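Local coordinates for protein phosphoribosylaminoimidazole-succinocarboxamide synthase (Pyrococcus horikoshii, PDB 4O84) that catalyses the ATP-dependent joining of L-aspartate to 5-amino-1-(5-phosphoribosyl)imidazole-4-carboxylate, which yields SAICAR in de novo purine biosynthesis, at residues L171-L176 against T196-D201; G98-R103 against I116-Y121; D29-F34 against D211-D216. All blocks are in the same frame, centred on the assembly; numbering follows the deposited sequence.

Contact 1 (L171-L176 against T196-D201). With 5GP (guanosine-5'-monophosphate), chain J.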
loop_
_atom_site.group_PDB
_atom_site.type_symbol
_atom_site.label_atom_id
_atom_site.label_comp_id
_atom_site.label_asym_id
_atom_site.label_seq_id
_atom_site.Cartn_x
_atom_site.Cartn_y
_atom_site.Cartn_z
ATOM N N LEU A 171 4.393 -1.248 10.319
ATOM C CA LEU A 171 4.066 -2.649 10.483
ATOM C C LEU A 171 5.318 -3.451 10.125
ATOM O O LEU A 171 5.604 -3.660 8.953
ATOM C CB LEU A 171 2.894 -3.043 9.590
ATOM C CG LEU A 171 2.378 -4.489 9.763
ATOM C CD1 LEU A 171 1.985 -4.761 11.203
ATOM C CD2 LEU A 171 1.192 -4.728 8.838
ATOM N N VAL A 172 6.084 -3.843 11.139
ATOM C CA VAL A 172 7.348 -4.561 10.951
ATOM C C VAL A 172 7.096 -6.013 10.516
ATOM O O VAL A 172 7.647 -6.474 9.521
ATOM C CB VAL A 172 8.221 -4.481 12.234
ATOM C CG1 VAL A 172 9.361 -5.505 12.208
ATOM C CG2 VAL A 172 8.756 -3.055 12.399
ATOM N N ASP A 173 6.247 -6.717 11.257
ATOM C CA ASP A 173 5.820 -8.072 10.895
ATOM C C ASP A 173 4.601 -8.376 11.769
ATOM O O ASP A 173 4.280 -7.582 12.677
ATOM C CB ASP A 173 6.947 -9.117 11.072
ATOM C CG ASP A 173 7.545 -9.126 12.487
ATOM O OD1 ASP A 173 6.796 -9.057 13.471
ATOM O OD2 ASP A 173 8.775 -9.192 12.631
ATOM N N PHE A 174 3.928 -9.498 11.494
ATOM C CA PHE A 174 2.756 -9.918 12.254
ATOM C C PHE A 174 2.384 -11.358 11.918
ATOM O O PHE A 174 2.780 -11.862 10.865
ATOM C CB PHE A 174 1.558 -8.959 12.061
ATOM C CG PHE A 174 0.961 -8.948 10.669
ATOM C CD1 PHE A 174 -0.341 -9.406 10.456
ATOM C CD2 PHE A 174 1.668 -8.446 9.584
ATOM C CE1 PHE A 174 -0.916 -9.380 9.175
ATOM C CE2 PHE A 174 1.101 -8.432 8.312
ATOM C CZ PHE A 174 -0.184 -8.898 8.106
ATOM N N LYS A 175 1.623 -11.991 12.818
ATOM C CA LYS A 175 1.163 -13.365 12.666
ATOM C C LYS A 175 -0.357 -13.404 12.489
ATOM O O LYS A 175 -1.089 -12.761 13.221
ATOM C CB LYS A 175 1.546 -14.208 13.887
ATOM C CG LYS A 175 0.884 -15.598 13.940
ATOM C CD LYS A 175 0.839 -16.201 15.343
ATOM C CE LYS A 175 -0.062 -15.447 16.324
ATOM N NZ LYS A 175 -1.460 -15.929 16.383
ATOM N N LEU A 176 -0.802 -14.188 11.516
ATOM C CA LEU A 176 -2.215 -14.426 11.255
ATOM C C LEU A 176 -2.506 -15.902 11.424
ATOM O O LEU A 176 -1.608 -16.759 11.278
ATOM C CB LEU A 176 -2.593 -14.001 9.829
ATOM C CG LEU A 176 -2.452 -12.524 9.447
ATOM C CD1 LEU A 176 -2.870 -12.302 8.005
ATOM C CD2 LEU A 176 -3.260 -11.630 10.400
ATOM N N THR A 196 0.395 -9.719 18.698
ATOM C CA THR A 196 0.651 -10.568 17.522
ATOM C C THR A 196 1.249 -9.853 16.297
ATOM O O THR A 196 1.337 -10.453 15.214
ATOM C CB THR A 196 -0.647 -11.254 17.059
ATOM O OG1 THR A 196 -1.602 -10.243 16.712
ATOM C CG2 THR A 196 -1.187 -12.150 18.145
ATOM N N CYS A 197 1.628 -8.588 16.478
ATOM C CA CYS A 197 2.257 -7.753 15.450
ATOM C C CYS A 197 3.500 -7.093 16.035
ATOM O O CYS A 197 3.552 -6.822 17.227
ATOM C CB CYS A 197 1.336 -6.601 15.021
ATOM S SG CYS A 197 -0.283 -6.990 14.353
ATOM N N ARG A 198 4.475 -6.782 15.195
ATOM C CA ARG A 198 5.503 -5.836 15.590
ATOM C C ARG A 198 5.177 -4.476 15.014
ATOM O O ARG A 198 5.080 -4.308 13.786
ATOM C CB ARG A 198 6.912 -6.287 15.169
ATOM C CG ARG A 198 7.539 -7.307 16.109
ATOM C CD ARG A 198 9.046 -7.482 15.918
ATOM N NE ARG A 198 9.550 -8.588 16.740
ATOM C CZ ARG A 198 9.825 -9.818 16.297
ATOM N NH1 ARG A 198 9.701 -10.145 15.004
ATOM N NH2 ARG A 198 10.249 -10.733 17.160
ATOM N N PHE A 199 4.994 -3.510 15.915
ATOM C CA PHE A 199 4.750 -2.114 15.549
ATOM C C PHE A 199 5.918 -1.271 16.019
ATOM O O PHE A 199 6.307 -1.339 17.210
ATOM C CB PHE A 199 3.504 -1.555 16.248
ATOM C CG PHE A 199 2.217 -2.276 15.950
ATOM C CD1 PHE A 199 1.842 -2.613 14.644
ATOM C CD2 PHE A 199 1.338 -2.564 16.994
ATOM C CE1 PHE A 199 0.637 -3.245 14.402
ATOM C CE2 PHE A 199 0.126 -3.183 16.753
ATOM C CZ PHE A 199 -0.227 -3.527 15.453
ATOM N N TRP A 200 6.480 -0.472 15.115
ATOM C CA TRP A 200 7.497 0.508 15.500
ATOM C C TRP A 200 7.040 1.897 15.189
ATOM O O TRP A 200 6.432 2.142 14.137
ATOM C CB TRP A 200 8.841 0.314 14.785
ATOM C CG TRP A 200 9.580 -0.979 15.060
ATOM C CD1 TRP A 200 9.269 -1.973 15.975
ATOM C CD2 TRP A 200 10.821 -1.423 14.425
ATOM N NE1 TRP A 200 10.186 -2.997 15.919
ATOM C CE2 TRP A 200 11.142 -2.723 15.011
ATOM C CE3 TRP A 200 11.645 -0.906 13.438
ATOM C CZ2 TRP A 200 12.257 -3.453 14.618
ATOM C CZ3 TRP A 200 12.773 -1.647 13.048
ATOM C CH2 TRP A 200 13.066 -2.888 13.621
ATOM N N ASP A 201 7.371 2.832 16.070
ATOM C CA ASP A 201 7.195 4.237 15.747
ATOM C C ASP A 201 8.080 4.588 14.546
ATOM O O ASP A 201 9.261 4.236 14.501
ATOM C CB ASP A 201 7.555 5.136 16.923
ATOM C CG ASP A 201 7.463 6.589 16.558
ATOM O OD1 ASP A 201 6.339 7.091 16.394
ATOM O OD2 ASP A 201 8.513 7.218 16.375
HETATM P P 5GP J . 9.416 -13.959 15.244
HETATM O O1P 5GP J . 10.383 -12.925 14.704
HETATM O O2P 5GP J . 9.600 -14.178 16.725
HETATM O O3P 5GP J . 9.331 -15.206 14.395
HETATM O "O5'" 5GP J . 7.892 -13.389 15.119
HETATM C "C5'" 5GP J . 7.330 -12.775 13.943
HETATM C "C4'" 5GP J . 6.021 -12.001 14.205
HETATM O "O4'" 5GP J . 4.922 -12.884 14.421
HETATM C "C3'" 5GP J . 6.033 -11.100 15.441
HETATM O "O3'" 5GP J . 5.155 -9.986 15.203
HETATM C "C2'" 5GP J . 5.445 -11.950 16.542
HETATM O "O2'" 5GP J . 4.826 -11.157 17.568
HETATM C "C1'" 5GP J . 4.441 -12.795 15.768
HETATM N N9 5GP J . 4.332 -14.140 16.371
HETATM C C8 5GP J . 4.926 -15.264 15.921
HETATM N N7 5GP J . 4.608 -16.323 16.708
HETATM C C5 5GP J . 3.812 -15.882 17.692
HETATM C C6 5GP J . 3.115 -16.480 18.857
HETATM O O6 5GP J . 3.225 -17.697 19.099
HETATM N N1 5GP J . 2.364 -15.673 19.633
HETATM C C2 5GP J . 2.221 -14.353 19.388
HETATM N N2 5GP J . 1.445 -13.616 20.236
HETATM N N3 5GP J . 2.833 -13.737 18.327
HETATM C C4 5GP J . 3.621 -14.436 17.466
HETATM O O HOH W 1 -2.205 -10.413 13.970
#
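Val172 and Arg198 cover the most surface where strands 171-176 and 197-201 pair antiparallel. Val172 N donates to Arg198 O (2.9 Å), while the carbonyl of Asp173 receives Arg198 N; two residues thus face one, a beta bulge that turns the Val172 side chain toward the partner strand. There CG2 of Val172 sits squarely over the indole of Trp200, a CH-pi contact with the methyl 3.4 Å from the centroid of the five-membered ring and 14° off its normal. The extended side chain of Arg198 leaves on the other side of Val172 from Trp200 and reaches the carboxylate of Asp173. Arg198 NH1 meets the syn side of Asp173 OD2 at 2.7 Å, with the two flat groups turned 70° apart. The same Arg198 NH1 donates to O1P of the bound GMP (2.9 Å). With CG of Asp173 placed between its backbone N and carbonyl carbon (chi1 55°), OD1 faces the ribose and accepts from O3' of the GMP (2.6 Å). One carboxylate thereby grips the sugar and steadies the arginine that holds the phosphate. Beyond the bulge, Lys175 N returns to Thr196 O (2.9 Å). CG2 of Thr196 touches both Lys175 CE and the amino group of the purine. Thr196 OG1 takes a hydrogen bond from Ser193 N, and a water joins it to Lys175 O. On the face opposite the nucleotide, Leu171, Phe174 and Phe199 pack on helix 143-165, while strand 84-93 borders 171-176 along its other edge.

Contact 2 (G98-R103 against I116-Y121). With 5GP (guanosine-5'-monophosphate), chain J.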
loop_
_atom_site.group_PDB
_atom_site.type_symbol
_atom_site.label_atom_id
_atom_site.label_comp_id
_atom_site.label_asym_id
_atom_site.label_seq_id
_atom_site.Cartn_x
_atom_site.Cartn_y
_atom_site.Cartn_z
ATOM N N GLY A 98 13.439 -9.838 14.709
ATOM C CA GLY A 98 13.301 -11.134 15.372
ATOM C C GLY A 98 13.985 -12.260 14.616
ATOM O O GLY A 98 15.127 -12.120 14.165
ATOM N N SER A 99 13.257 -13.355 14.441
ATOM C CA SER A 99 13.817 -14.585 13.908
ATOM C C SER A 99 14.327 -14.492 12.471
ATOM O O SER A 99 15.157 -15.299 12.071
ATOM C CB SER A 99 12.804 -15.725 14.057
ATOM O OG SER A 99 11.869 -15.731 12.990
ATOM N N LEU A 100 13.839 -13.517 11.695
ATOM C CA LEU A 100 14.320 -13.324 10.327
ATOM C C LEU A 100 15.823 -13.018 10.272
ATOM O O LEU A 100 16.495 -13.307 9.274
ATOM C CB LEU A 100 13.522 -12.225 9.607
ATOM C CG LEU A 100 13.814 -11.986 8.122
ATOM C CD1 LEU A 100 13.611 -13.268 7.307
ATOM C CD2 LEU A 100 12.946 -10.863 7.571
ATOM N N LYS A 101 16.347 -12.429 11.345
ATOM C CA LYS A 101 17.790 -12.185 11.457
ATOM C C LYS A 101 18.594 -13.476 11.477
ATOM O O LYS A 101 19.791 -13.465 11.197
ATOM C CB LYS A 101 18.114 -11.371 12.699
ATOM C CG LYS A 101 17.661 -9.925 12.627
ATOM C CD LYS A 101 18.392 -9.041 13.633
ATOM C CE LYS A 101 18.146 -9.448 15.076
ATOM N NZ LYS A 101 16.698 -9.423 15.418
ATOM N N LYS A 102 17.928 -14.586 11.801
ATOM C CA LYS A 102 18.556 -15.908 11.809
ATOM C C LYS A 102 18.498 -16.589 10.438
ATOM O O LYS A 102 19.083 -17.657 10.261
ATOM C CB LYS A 102 17.919 -16.818 12.875
ATOM C CG LYS A 102 18.310 -16.500 14.312
ATOM N N ARG A 103 17.811 -15.979 9.470
ATOM C CA ARG A 103 17.633 -16.610 8.154
ATOM C C ARG A 103 18.236 -15.836 6.988
ATOM O O ARG A 103 18.550 -16.422 5.959
ATOM C CB ARG A 103 16.154 -16.846 7.845
ATOM C CG ARG A 103 15.501 -17.927 8.671
ATOM C CD ARG A 103 14.058 -18.138 8.231
ATOM N NE ARG A 103 13.269 -18.666 9.331
ATOM C CZ ARG A 103 13.296 -19.939 9.737
ATOM N NH1 ARG A 103 14.063 -20.836 9.119
ATOM N NH2 ARG A 103 12.547 -20.314 10.765
ATOM N N ILE A 116 7.618 -10.748 2.924
ATOM C CA ILE A 116 7.955 -12.152 2.989
ATOM C C ILE A 116 6.829 -12.846 3.766
ATOM O O ILE A 116 6.407 -12.362 4.818
ATOM C CB ILE A 116 9.323 -12.332 3.704
ATOM C CG1 ILE A 116 10.464 -11.815 2.808
ATOM C CG2 ILE A 116 9.537 -13.777 4.171
ATOM C CD1 ILE A 116 11.862 -11.985 3.410
ATOM N N VAL A 117 6.344 -13.970 3.246
ATOM C CA VAL A 117 5.391 -14.803 3.974
ATOM C C VAL A 117 6.111 -16.061 4.451
ATOM O O VAL A 117 6.728 -16.775 3.643
ATOM C CB VAL A 117 4.179 -15.238 3.113
ATOM C CG1 VAL A 117 3.140 -15.903 4.009
ATOM C CG2 VAL A 117 3.560 -14.065 2.374
ATOM N N GLU A 118 6.038 -16.321 5.754
ATOM C CA GLU A 118 6.519 -17.580 6.325
ATOM C C GLU A 118 5.368 -18.394 6.916
ATOM O O GLU A 118 4.416 -17.827 7.474
ATOM C CB GLU A 118 7.573 -17.304 7.402
ATOM C CG GLU A 118 8.775 -16.515 6.898
ATOM C CD GLU A 118 9.648 -15.983 8.019
ATOM O OE1 GLU A 118 9.178 -15.908 9.193
ATOM O OE2 GLU A 118 10.807 -15.614 7.724
ATOM N N LEU A 119 5.470 -19.713 6.802
ATOM C CA LEU A 119 4.460 -20.630 7.326
ATOM C C LEU A 119 5.028 -21.395 8.494
ATOM O O LEU A 119 6.134 -21.945 8.408
ATOM C CB LEU A 119 3.984 -21.628 6.263
ATOM C CG LEU A 119 3.353 -21.099 4.987
ATOM C CD1 LEU A 119 3.104 -22.242 4.025
ATOM C CD2 LEU A 119 2.056 -20.347 5.275
ATOM N N TYR A 120 4.275 -21.437 9.590
ATOM C CA TYR A 120 4.710 -22.190 10.748
ATOM C C TYR A 120 3.676 -23.238 11.094
ATOM O O TYR A 120 2.473 -23.001 10.961
ATOM C CB TYR A 120 4.977 -21.263 11.937
ATOM C CG TYR A 120 6.142 -20.351 11.714
ATOM C CD1 TYR A 120 7.401 -20.685 12.185
ATOM C CD2 TYR A 120 5.997 -19.153 10.998
ATOM C CE1 TYR A 120 8.487 -19.858 11.965
ATOM C CE2 TYR A 120 7.078 -18.318 10.783
ATOM C CZ TYR A 120 8.319 -18.672 11.273
ATOM O OH TYR A 120 9.408 -17.868 11.057
ATOM N N TYR A 121 4.145 -24.407 11.520
ATOM C CA TYR A 121 3.237 -25.451 11.967
ATOM C C TYR A 121 2.908 -25.122 13.417
ATOM O O TYR A 121 3.797 -25.085 14.264
ATOM C CB TYR A 121 3.884 -26.830 11.830
ATOM C CG TYR A 121 3.132 -27.995 12.456
ATOM C CD1 TYR A 121 1.729 -28.081 12.422
ATOM C CD2 TYR A 121 3.832 -29.022 13.086
ATOM C CE1 TYR A 121 1.058 -29.159 12.999
ATOM C CE2 TYR A 121 3.178 -30.098 13.653
ATOM C CZ TYR A 121 1.799 -30.168 13.612
ATOM O OH TYR A 121 1.185 -31.260 14.188
HETATM P P 5GP J . 9.416 -13.959 15.244
HETATM O O1P 5GP J . 10.383 -12.925 14.704
HETATM O O2P 5GP J . 9.600 -14.178 16.725
HETATM O O3P 5GP J . 9.331 -15.206 14.395
HETATM O "O5'" 5GP J . 7.892 -13.389 15.119
HETATM C "C5'" 5GP J . 7.330 -12.775 13.943
HETATM C "C4'" 5GP J . 6.021 -12.001 14.205
HETATM O "O4'" 5GP J . 4.922 -12.884 14.421
HETATM C "C3'" 5GP J . 6.033 -11.100 15.441
HETATM O "O3'" 5GP J . 5.155 -9.986 15.203
HETATM C "C2'" 5GP J . 5.445 -11.950 16.542
HETATM O "O2'" 5GP J . 4.826 -11.157 17.568
HETATM C "C1'" 5GP J . 4.441 -12.795 15.768
HETATM N N9 5GP J . 4.332 -14.140 16.371
HETATM C C8 5GP J . 4.926 -15.264 15.921
HETATM N N7 5GP J . 4.608 -16.323 16.708
HETATM C C5 5GP J . 3.812 -15.882 17.692
HETATM C C6 5GP J . 3.115 -16.480 18.857
HETATM O O6 5GP J . 3.225 -17.697 19.099
HETATM N N1 5GP J . 2.364 -15.673 19.633
HETATM C C2 5GP J . 2.221 -14.353 19.388
HETATM N N2 5GP J . 1.445 -13.616 20.236
HETATM N N3 5GP J . 2.833 -13.737 18.327
HETATM C C4 5GP J . 3.621 -14.436 17.466
HETATM O O HOH W 2 11.866 -18.370 12.754
#
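Glu118 and Tyr120, on one face of strand 116-121, meet Ser99, Leu100 and Arg103 of a 3-10 turn that forms a phosphate-binding loop after strand 84-93. No direct hydrogen bond crosses between the two segments; side-chain packing and one water join them. The Glu118 side chain runs outward from the strand toward the turn. Its CB lies against CE2 of the Tyr120 ring. Next along the chain, Glu118 CG passes 3.9 Å from Ile116 CG2. CD carries the carboxylate beneath the tyrosine hydroxyl, so that Tyr120 OH donates to Glu118 OE1 at 2.7 Å, coming from above the carboxylate plane; OE1 also forms a salt bridge with Arg93. The other oxygen, OE2, touches CD1 of Leu100 at 3.7 Å and stands 4.2 Å from Arg103 NE, too far for a salt bridge, although the opposite charges should still attract. The Leu100 side chain, its CG anti to the backbone N (chi1 -174°), slips a methyl down to that oxygen. Before the turn, Gly98 has no side chain to stand between its CA and the phosphate of GMP. Ser99 holds that phosphate by backbone and side chain alike: N donates to O1P at 2.9 Å and OG to O3P at 2.9 Å. These bonds are consistent with a site for the phosphate of the carboxylate substrate. A single water completes the join, giving one hydrogen to Ser99 OG (2.6 Å) and another to Tyr120 OH, while accepting a hydrogen bond from Arg103 NH2 at 2.9 Å.

Contact 3 (D29-F34 against D211-D216). With 5GP (guanosine-5'-monophosphate), chain J; PO4 (phosphate ion), chain K.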
loop_
_atom_site.group_PDB
_atom_site.type_symbol
_atom_site.label_atom_id
_atom_site.label_comp_id
_atom_site.label_asym_id
_atom_site.label_seq_id
_atom_site.Cartn_x
_atom_site.Cartn_y
_atom_site.Cartn_z
ATOM N N ASP A 29 -5.832 -10.062 30.735
ATOM C CA ASP A 29 -4.751 -9.135 31.071
ATOM C C ASP A 29 -3.402 -9.840 31.255
ATOM O O ASP A 29 -2.353 -9.188 31.339
ATOM C CB ASP A 29 -5.119 -8.341 32.326
ATOM C CG ASP A 29 -6.078 -7.206 32.028
ATOM O OD1 ASP A 29 -6.318 -6.379 32.939
ATOM O OD2 ASP A 29 -6.584 -7.144 30.882
ATOM N N ASP A 30 -3.436 -11.170 31.323
ATOM C CA ASP A 30 -2.216 -11.965 31.469
ATOM C C ASP A 30 -1.376 -11.929 30.195
ATOM O O ASP A 30 -1.904 -12.010 29.085
ATOM C CB ASP A 30 -2.540 -13.416 31.850
ATOM C CG ASP A 30 -2.987 -13.567 33.303
ATOM O OD1 ASP A 30 -2.878 -12.600 34.102
ATOM O OD2 ASP A 30 -3.445 -14.676 33.652
ATOM N N ALA A 31 -0.068 -11.781 30.374
ATOM C CA ALA A 31 0.895 -11.815 29.284
ATOM C C ALA A 31 1.913 -12.923 29.555
ATOM O O ALA A 31 2.320 -13.147 30.702
ATOM C CB ALA A 31 1.599 -10.478 29.157
ATOM N N THR A 32 2.322 -13.602 28.492
ATOM C CA THR A 32 3.210 -14.740 28.594
ATOM C C THR A 32 4.248 -14.697 27.477
ATOM O O THR A 32 3.910 -14.418 26.327
ATOM C CB THR A 32 2.393 -16.049 28.558
ATOM O OG1 THR A 32 2.056 -16.426 29.898
ATOM C CG2 THR A 32 3.159 -17.166 27.920
ATOM N N ALA A 33 5.509 -14.943 27.827
ATOM C CA ALA A 33 6.577 -15.125 26.834
ATOM C C ALA A 33 7.528 -16.265 27.238
ATOM O O ALA A 33 7.527 -16.714 28.390
ATOM C CB ALA A 33 7.349 -13.831 26.616
ATOM N N PHE A 34 8.320 -16.719 26.267
ATOM C CA PHE A 34 9.285 -17.806 26.437
ATOM C C PHE A 34 8.652 -19.038 27.084
ATOM O O PHE A 34 9.076 -19.484 28.153
ATOM C CB PHE A 34 10.508 -17.323 27.220
ATOM C CG PHE A 34 11.091 -16.029 26.708
ATOM C CD1 PHE A 34 11.801 -15.987 25.512
ATOM C CD2 PHE A 34 10.939 -14.852 27.433
ATOM C CE1 PHE A 34 12.343 -14.800 25.047
ATOM C CE2 PHE A 34 11.483 -13.659 26.969
ATOM C CZ PHE A 34 12.183 -13.635 25.775
ATOM N N ASP A 211 7.096 -6.899 22.290
ATOM C CA ASP A 211 8.570 -6.932 22.468
ATOM C C ASP A 211 8.981 -6.091 23.665
ATOM O O ASP A 211 10.001 -6.361 24.310
ATOM C CB ASP A 211 9.319 -6.427 21.238
ATOM C CG ASP A 211 9.395 -7.462 20.120
ATOM O OD1 ASP A 211 9.071 -8.664 20.340
ATOM O OD2 ASP A 211 9.795 -7.055 19.003
ATOM N N VAL A 212 8.162 -5.083 23.972
ATOM C CA VAL A 212 8.375 -4.248 25.143
ATOM C C VAL A 212 8.368 -5.104 26.432
ATOM O O VAL A 212 9.169 -4.880 27.355
ATOM C CB VAL A 212 7.317 -3.126 25.162
ATOM C CG1 VAL A 212 7.105 -2.552 26.555
ATOM C CG2 VAL A 212 7.687 -2.043 24.157
ATOM N N PHE A 213 7.476 -6.088 26.468
ATOM C CA PHE A 213 7.397 -7.062 27.552
ATOM C C PHE A 213 8.437 -8.172 27.378
ATOM O O PHE A 213 9.145 -8.499 28.322
ATOM C CB PHE A 213 5.979 -7.642 27.633
ATOM C CG PHE A 213 5.852 -8.889 28.472
ATOM C CD1 PHE A 213 6.150 -8.878 29.836
ATOM C CD2 PHE A 213 5.394 -10.066 27.905
ATOM C CE1 PHE A 213 6.015 -10.022 30.606
ATOM C CE2 PHE A 213 5.251 -11.217 28.674
ATOM C CZ PHE A 213 5.569 -11.194 30.025
ATOM N N ARG A 214 8.521 -8.750 26.180
ATOM C CA ARG A 214 9.473 -9.844 25.911
ATOM C C ARG A 214 10.904 -9.520 26.338
ATOM O O ARG A 214 11.602 -10.375 26.883
ATOM C CB ARG A 214 9.465 -10.214 24.426
ATOM C CG ARG A 214 8.253 -11.017 23.983
ATOM C CD ARG A 214 8.210 -11.087 22.471
ATOM N NE ARG A 214 7.045 -11.804 21.964
ATOM C CZ ARG A 214 6.341 -11.426 20.901
ATOM N NH1 ARG A 214 5.300 -12.151 20.500
ATOM N NH2 ARG A 214 6.670 -10.318 20.236
ATOM N N PHE A 215 11.320 -8.280 26.098
ATOM C CA PHE A 215 12.699 -7.872 26.320
ATOM C C PHE A 215 12.849 -6.692 27.291
ATOM O O PHE A 215 13.885 -6.042 27.300
ATOM C CB PHE A 215 13.375 -7.586 24.967
ATOM C CG PHE A 215 13.205 -8.707 23.975
ATOM C CD1 PHE A 215 13.858 -9.927 24.166
ATOM C CD2 PHE A 215 12.354 -8.570 22.882
ATOM C CE1 PHE A 215 13.684 -10.980 23.277
ATOM C CE2 PHE A 215 12.181 -9.622 21.985
ATOM C CZ PHE A 215 12.853 -10.823 22.182
ATOM N N ASP A 216 11.817 -6.441 28.102
ATOM C CA ASP A 216 11.768 -5.324 29.070
ATOM C C ASP A 216 12.368 -4.021 28.537
ATOM O O ASP A 216 13.309 -3.467 29.114
ATOM C CB ASP A 216 12.425 -5.701 30.405
ATOM C CG ASP A 216 11.824 -6.955 31.028
ATOM O OD1 ASP A 216 10.578 -7.049 31.137
ATOM O OD2 ASP A 216 12.609 -7.850 31.415
HETATM P P 5GP J . 9.416 -13.959 15.244
HETATM O O1P 5GP J . 10.383 -12.925 14.704
HETATM O O2P 5GP J . 9.600 -14.178 16.725
HETATM O O3P 5GP J . 9.331 -15.206 14.395
HETATM O "O5'" 5GP J . 7.892 -13.389 15.119
HETATM C "C5'" 5GP J . 7.330 -12.775 13.943
HETATM C "C4'" 5GP J . 6.021 -12.001 14.205
HETATM O "O4'" 5GP J . 4.922 -12.884 14.421
HETATM C "C3'" 5GP J . 6.033 -11.100 15.441
HETATM O "O3'" 5GP J . 5.155 -9.986 15.203
HETATM C "C2'" 5GP J . 5.445 -11.950 16.542
HETATM O "O2'" 5GP J . 4.826 -11.157 17.568
HETATM C "C1'" 5GP J . 4.441 -12.795 15.768
HETATM N N9 5GP J . 4.332 -14.140 16.371
HETATM C C8 5GP J . 4.926 -15.264 15.921
HETATM N N7 5GP J . 4.608 -16.323 16.708
HETATM C C5 5GP J . 3.812 -15.882 17.692
HETATM C C6 5GP J . 3.115 -16.480 18.857
HETATM O O6 5GP J . 3.225 -17.697 19.099
HETATM N N1 5GP J . 2.364 -15.673 19.633
HETATM C C2 5GP J . 2.221 -14.353 19.388
HETATM N N2 5GP J . 1.445 -13.616 20.236
HETATM N N3 5GP J . 2.833 -13.737 18.327
HETATM C C4 5GP J . 3.621 -14.436 17.466
HETATM P P PO4 K . 5.640 -15.235 22.514
HETATM O O1 PO4 K . 5.001 -16.162 23.529
HETATM O O2 PO4 K . 6.091 -16.013 21.299
HETATM O O3 PO4 K . 4.659 -14.169 22.105
HETATM O O4 PO4 K . 6.851 -14.589 23.140
#
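Strand 30-33 passes the short helix 211-214 most closely at Ala33 and Arg214, whose CA atoms are 6.1 Å apart, and no hydrogen bond links the two backbones. Side chains fill the interval. Ala31 CB lies over one face of the Phe213 ring in a CH-pi contact, 4.1 Å from the centroid and 25° off the normal. Ala33 CB touches the same ring at CE2 and rests on the aliphatic root of Arg214. The aromatic ring of Phe34 turns back to the helix end, where its CE2 edge meets Arg214 O at 3.3 Å and its CZ meets CE1 of Phe215. Arg214 itself leads out along an extended chain to a guanidinium engaged around its edge. NE donates to O4 of a bound phosphate (3.0 Å) and NH1 to its O3 (2.7 Å). NH1 also reaches O2' of GMP at 3.1 Å, while NH2 forms a salt bridge with Asp211 OD1 at 2.9 Å, one turn back on the helix. These bonds, spread over three nitrogens, hold the group against rotation. With an alanine here, the phosphate and O2' would probably lose the donor they share, NH1, and Asp211 OD1 its salt-bridge partner. Lys38 adds a cation-pi contact to Phe213 and bonds to its carbonyl, and Asp216, with positive phi, ends the helix in a Schellman motif. The strand, first arm of a beta hairpin with 38-41, and the capped helix together flank an anion-binding corner of the nucleotide site, although the phosphate ion probably came from the crystallisation liquor.

In the fold
The three contacts surround one GMP. Contact 1 lies nearest the chain centre; the centre of contact 2 is about 13 Å and that of contact 3 about 15 Å from that of contact 1, and the centres of contacts 2 and 3 are about 20 Å apart. Contacts 1 and 2 share the six-stranded antiparallel sheet, in which strand 84-93 pairs with both 111-121 and 169-180, and meet where Arg198 packs on Gly98. Contact 3 joins the separate hairpin strand 30-33 to helix 211-214, tied to contact 1 by the Arg198-Asp211 salt bridge. Along the chain, contact 2 closes before contact 1 opens, and both fall between the halves of contact 3, so distant segments converge on one ligand.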